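Local coordinates for mandelate racemase/muconate lactonizing protein (Thermobispora bispora, PDB 3VC5) that probably catalyses the magnesium-dependent dehydration of D-glucarate to 5-dehydro-4-deoxy-D-glucarate, as a glucarate dehydratase of the enolase superfamily, at residues 88-91 with 96-99; 260-265 with 334-339. One frame throughout, in Å; residues are numbered along the deposited sequence.

Interaction 1 (88-91 with 96-99); sequences PGLD and HRIY
In the loop that leads into helix 95-106, Leu-90 folds back onto the first turn of that helix and lies against Arg-97 and Ile-98. Its two methyls divide the work. Leu-90 CD2 sits over one face of the Arg-97 guanidinium, displaced toward the rim, 3.7 Å from Arg-97 NE. Leu-90 CD1 meets Ile-98 CG1 at 3.9 Å, the two aliphatic chains running past each other in opposite directions. With chi1 at -161° and the chain extended from CG to NE, the Arg-97 guanidinium is brought beside Leu-90 CD2. This turn belongs to the N-terminal capping domain of the enolase superfamily, where Ile-98 also packs on Phe-131 and Cys-138 of helix 123-146. The CD1 methyl of Ile-98 comes within 3.6 Å of the Asp-91 carbonyl O, a plain van der Waals approach. A water accepts a hydrogen bond from Asp-91 N at 3.0 Å and a weak one from Arg-97 NH1 at 3.2 Å. The Asp-91 carboxylate turns to other partners: OD2 takes the backbone N of Tyr-93 and forms a salt bridge with Arg-148 of the second subunit.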
# COMPACT_ATOMS: atom_id res chain seq x y z
N PRO A 88 -1.95 -15.28 -21.82
CA PRO A 88 -0.94 -15.05 -22.86
C PRO A 88 -1.14 -13.72 -23.58
O PRO A 88 -2.28 -13.33 -23.90
CB PRO A 88 -1.13 -16.27 -23.79
CG PRO A 88 -1.55 -17.38 -22.78
CD PRO A 88 -2.53 -16.64 -21.90
N GLY A 89 -0.04 -13.01 -23.80
CA GLY A 89 -0.08 -11.74 -24.54
C GLY A 89 0.02 -10.55 -23.60
O GLY A 89 0.33 -9.43 -24.02
N LEU A 90 -0.26 -10.79 -22.31
CA LEU A 90 -0.09 -9.74 -21.30
C LEU A 90 1.34 -9.73 -20.78
O LEU A 90 2.03 -10.77 -20.73
CB LEU A 90 -1.09 -9.91 -20.13
CG LEU A 90 -2.59 -9.78 -20.44
CD1 LEU A 90 -3.46 -9.96 -19.20
CD2 LEU A 90 -2.90 -8.44 -21.14
N ASP A 91 1.79 -8.55 -20.41
CA ASP A 91 3.14 -8.34 -19.92
C ASP A 91 3.23 -8.64 -18.41
O ASP A 91 2.30 -8.32 -17.68
CB ASP A 91 3.47 -6.88 -20.18
CG ASP A 91 4.87 -6.55 -19.90
OD1 ASP A 91 5.66 -6.50 -20.85
OD2 ASP A 91 5.18 -6.35 -18.73
N HIS A 96 -1.81 -4.63 -12.86
CA HIS A 96 -3.18 -4.09 -12.84
C HIS A 96 -4.01 -4.69 -13.97
O HIS A 96 -5.17 -5.04 -13.78
CB HIS A 96 -3.19 -2.55 -12.92
CG HIS A 96 -2.54 -1.87 -11.76
ND1 HIS A 96 -2.85 -2.14 -10.44
CD2 HIS A 96 -1.57 -0.91 -11.72
CE1 HIS A 96 -2.11 -1.39 -9.64
NE2 HIS A 96 -1.32 -0.63 -10.40
N ARG A 97 -3.41 -4.79 -15.16
CA ARG A 97 -4.12 -5.36 -16.30
C ARG A 97 -4.42 -6.85 -16.09
O ARG A 97 -5.50 -7.33 -16.43
CB ARG A 97 -3.28 -5.15 -17.56
CG ARG A 97 -4.05 -5.29 -18.83
CD ARG A 97 -3.27 -4.70 -20.04
NE ARG A 97 -4.02 -4.90 -21.27
CZ ARG A 97 -3.50 -4.86 -22.49
NH1 ARG A 97 -2.21 -4.64 -22.65
NH2 ARG A 97 -4.27 -5.06 -23.56
N ILE A 98 -3.44 -7.59 -15.57
CA ILE A 98 -3.67 -9.00 -15.26
C ILE A 98 -4.79 -9.16 -14.21
O ILE A 98 -5.66 -10.03 -14.33
CB ILE A 98 -2.34 -9.68 -14.79
CG1 ILE A 98 -1.36 -9.75 -15.95
CG2 ILE A 98 -2.60 -11.07 -14.16
CD1 ILE A 98 0.07 -10.08 -15.53
N TYR A 99 -4.77 -8.31 -13.20
CA TYR A 99 -5.87 -8.30 -12.22
C TYR A 99 -7.25 -8.09 -12.87
O TYR A 99 -8.20 -8.83 -12.58
CB TYR A 99 -5.64 -7.24 -11.14
CG TYR A 99 -6.56 -7.39 -9.96
CD1 TYR A 99 -6.19 -8.12 -8.86
CD2 TYR A 99 -7.81 -6.74 -9.94
CE1 TYR A 99 -7.02 -8.27 -7.77
CE2 TYR A 99 -8.65 -6.87 -8.84
CZ TYR A 99 -8.24 -7.63 -7.76
OH TYR A 99 -9.10 -7.75 -6.68
O HOH W 1 0.11 -6.11 -21.00

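Interaction 2 (260-265 with 334-339); sequences LEYLED and ELSMHS
Tyr-262 and Ser-336 meet through their hydroxyls across the interior of the C-terminal barrel, on the modified TIM-barrel scaffold of the enolase superfamily. Tyr-262 OH and Ser-336 OG are 2.9 Å apart and hydrogen-bonded, although the CA atoms of the two residues are 10.4 Å from each other. Tyr-262 spans this gap by placing CG between its backbone N and carbonyl carbon (chi1 55°), which sends the ring out from its strand into the barrel. Ser-336 OG, anti to the backbone N (chi1 -177°), meets the ring at its edge, near its plane; Ser-336 CB lies 3.4 Å from Tyr-262 OH. Ser-336 OG has a second, weak link to the carbonyl O of Ala-363, and both side chains are buried. On its own strand the tyrosine presents its edge to Glu-264, whose OE1 lies in the ring plane, 3.4 Å from Tyr-262 CE2. Glu-264 is a magnesium ligand, although no metal is bound in this chain; its OE2 pairs with Lys-209 and lies close to the carboxylate of Asp-239. Farther from that site, Glu-261 OE2 and Glu-334 OE1 stand 6.9 Å apart, with the His-362 ring between them: ND1 bonds the first and NE2 the second, which probably eases the repulsion of the like charges. His-338, a predicted proton acceptor, follows strand 334-337 and is hydrogen-bonded through ND1 to Asp-311. Strands 284-286 and 307-310 separate 262-264 from 334-337 in the run of parallel strands that forms the barrel; the Tyr-262 side chain touches Ala-285 and Arg-237 on the strands flanking its own, and Ser-336 packs on Leu-309 of the strand beside it.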
# COMPACT_ATOMS: atom_id res chain seq x y z
N LEU A 260 -0.72 -15.28 26.85
CA LEU A 260 -0.81 -15.29 25.36
C LEU A 260 -0.27 -14.01 24.69
O LEU A 260 -0.54 -12.90 25.14
CB LEU A 260 -2.28 -15.49 24.92
CG LEU A 260 -2.96 -16.81 25.32
CD1 LEU A 260 -4.44 -16.78 24.92
CD2 LEU A 260 -2.26 -18.06 24.75
N GLU A 261 0.50 -14.19 23.61
CA GLU A 261 0.89 -13.12 22.70
C GLU A 261 -0.42 -12.52 22.14
O GLU A 261 -0.57 -11.29 22.05
CB GLU A 261 1.76 -13.68 21.56
CG GLU A 261 2.22 -12.66 20.53
CD GLU A 261 3.00 -13.29 19.39
OE1 GLU A 261 2.90 -14.53 19.18
OE2 GLU A 261 3.74 -12.55 18.69
N TYR A 262 -1.35 -13.40 21.77
CA TYR A 262 -2.68 -13.01 21.32
C TYR A 262 -3.64 -14.20 21.35
O TYR A 262 -3.21 -15.37 21.35
CB TYR A 262 -2.67 -12.30 19.93
CG TYR A 262 -2.03 -12.99 18.74
CD1 TYR A 262 -0.86 -12.47 18.16
CD2 TYR A 262 -2.61 -14.13 18.14
CE1 TYR A 262 -0.29 -13.05 17.05
CE2 TYR A 262 -2.01 -14.74 17.02
CZ TYR A 262 -0.86 -14.17 16.48
OH TYR A 262 -0.25 -14.71 15.37
N LEU A 263 -4.95 -13.91 21.41
CA LEU A 263 -5.98 -14.93 21.37
C LEU A 263 -6.64 -14.81 19.98
O LEU A 263 -7.22 -13.78 19.65
CB LEU A 263 -7.00 -14.72 22.52
CG LEU A 263 -8.23 -15.63 22.58
CD1 LEU A 263 -7.81 -17.12 22.64
CD2 LEU A 263 -9.15 -15.26 23.78
N GLU A 264 -6.55 -15.86 19.18
CA GLU A 264 -6.90 -15.77 17.76
C GLU A 264 -8.29 -16.34 17.52
O GLU A 264 -8.56 -17.50 17.85
CB GLU A 264 -5.87 -16.60 16.99
CG GLU A 264 -5.98 -16.53 15.51
CD GLU A 264 -4.83 -17.28 14.86
OE1 GLU A 264 -3.71 -17.20 15.37
OE2 GLU A 264 -5.06 -17.94 13.84
N ASP A 265 -9.21 -15.52 16.99
CA ASP A 265 -10.56 -16.00 16.66
C ASP A 265 -11.25 -16.84 17.73
O ASP A 265 -11.67 -17.97 17.48
CB ASP A 265 -10.52 -16.78 15.35
CG ASP A 265 -10.32 -15.85 14.17
OD1 ASP A 265 -11.02 -14.79 14.14
OD2 ASP A 265 -9.44 -16.13 13.32
N GLU A 334 -1.56 -4.63 14.36
CA GLU A 334 -0.29 -5.31 14.03
C GLU A 334 -0.51 -6.48 13.09
O GLU A 334 -1.64 -6.91 12.91
CB GLU A 334 0.42 -5.72 15.31
CG GLU A 334 0.85 -4.52 16.08
CD GLU A 334 1.31 -4.85 17.45
OE1 GLU A 334 1.47 -6.05 17.78
OE2 GLU A 334 1.53 -3.88 18.21
N LEU A 335 0.57 -6.98 12.48
CA LEU A 335 0.44 -8.06 11.51
C LEU A 335 1.14 -9.32 11.89
O LEU A 335 2.30 -9.29 12.36
CB LEU A 335 0.96 -7.63 10.14
CG LEU A 335 -0.10 -7.53 9.02
CD1 LEU A 335 -1.10 -6.47 9.27
CD2 LEU A 335 0.55 -7.30 7.65
N SER A 336 0.43 -10.42 11.67
CA SER A 336 1.04 -11.74 11.68
C SER A 336 0.71 -12.35 10.31
O SER A 336 0.34 -11.62 9.37
CB SER A 336 0.46 -12.57 12.83
OG SER A 336 1.08 -13.84 12.91
N MET A 337 0.82 -13.67 10.17
CA MET A 337 0.53 -14.28 8.87
C MET A 337 -0.11 -15.64 9.08
O MET A 337 0.42 -16.46 9.81
CB MET A 337 1.83 -14.47 8.06
CG MET A 337 1.60 -14.89 6.60
SD MET A 337 3.10 -15.02 5.60
CE MET A 337 3.61 -13.29 5.54
N HIS A 338 -1.23 -15.86 8.40
CA HIS A 338 -1.98 -17.11 8.42
C HIS A 338 -1.39 -18.07 7.37
O HIS A 338 -0.93 -17.64 6.28
CB HIS A 338 -3.46 -16.81 8.13
CG HIS A 338 -4.27 -18.01 7.73
ND1 HIS A 338 -4.43 -18.42 6.41
CD2 HIS A 338 -4.97 -18.90 8.48
CE1 HIS A 338 -5.20 -19.50 6.37
NE2 HIS A 338 -5.53 -19.82 7.63
N SER A 339 -1.49 -19.36 7.69
CA SER A 339 -1.01 -20.42 6.82
C SER A 339 -2.16 -21.41 6.50
O SER A 339 -3.04 -21.64 7.36
CB SER A 339 0.18 -21.13 7.49
OG SER A 339 0.56 -22.27 6.75

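From the N terminus the chain passes through the three-stranded sheet of the capping domain and helix 74-85 before interaction 1 closes a short loop, four residues lying between 88-91 and 96-99, the last of them already in helix 95-106. Helix 123-146 and the barrel strands up to 236-239 follow. Interaction 2 opens at 260-265 and closes on 334-339, with 68 residues between, enclosing strands 284-286 and 307-310. The two loops are in series, neither nesting nor crossing. Their centres lie 34 Å apart: interaction 1 packs a loop of the capping domain onto the start of helix 95-106, near the second subunit, whereas interaction 2 joins two non-adjacent barrel strands, one ending in a magnesium ligand, the other followed by a predicted proton acceptor.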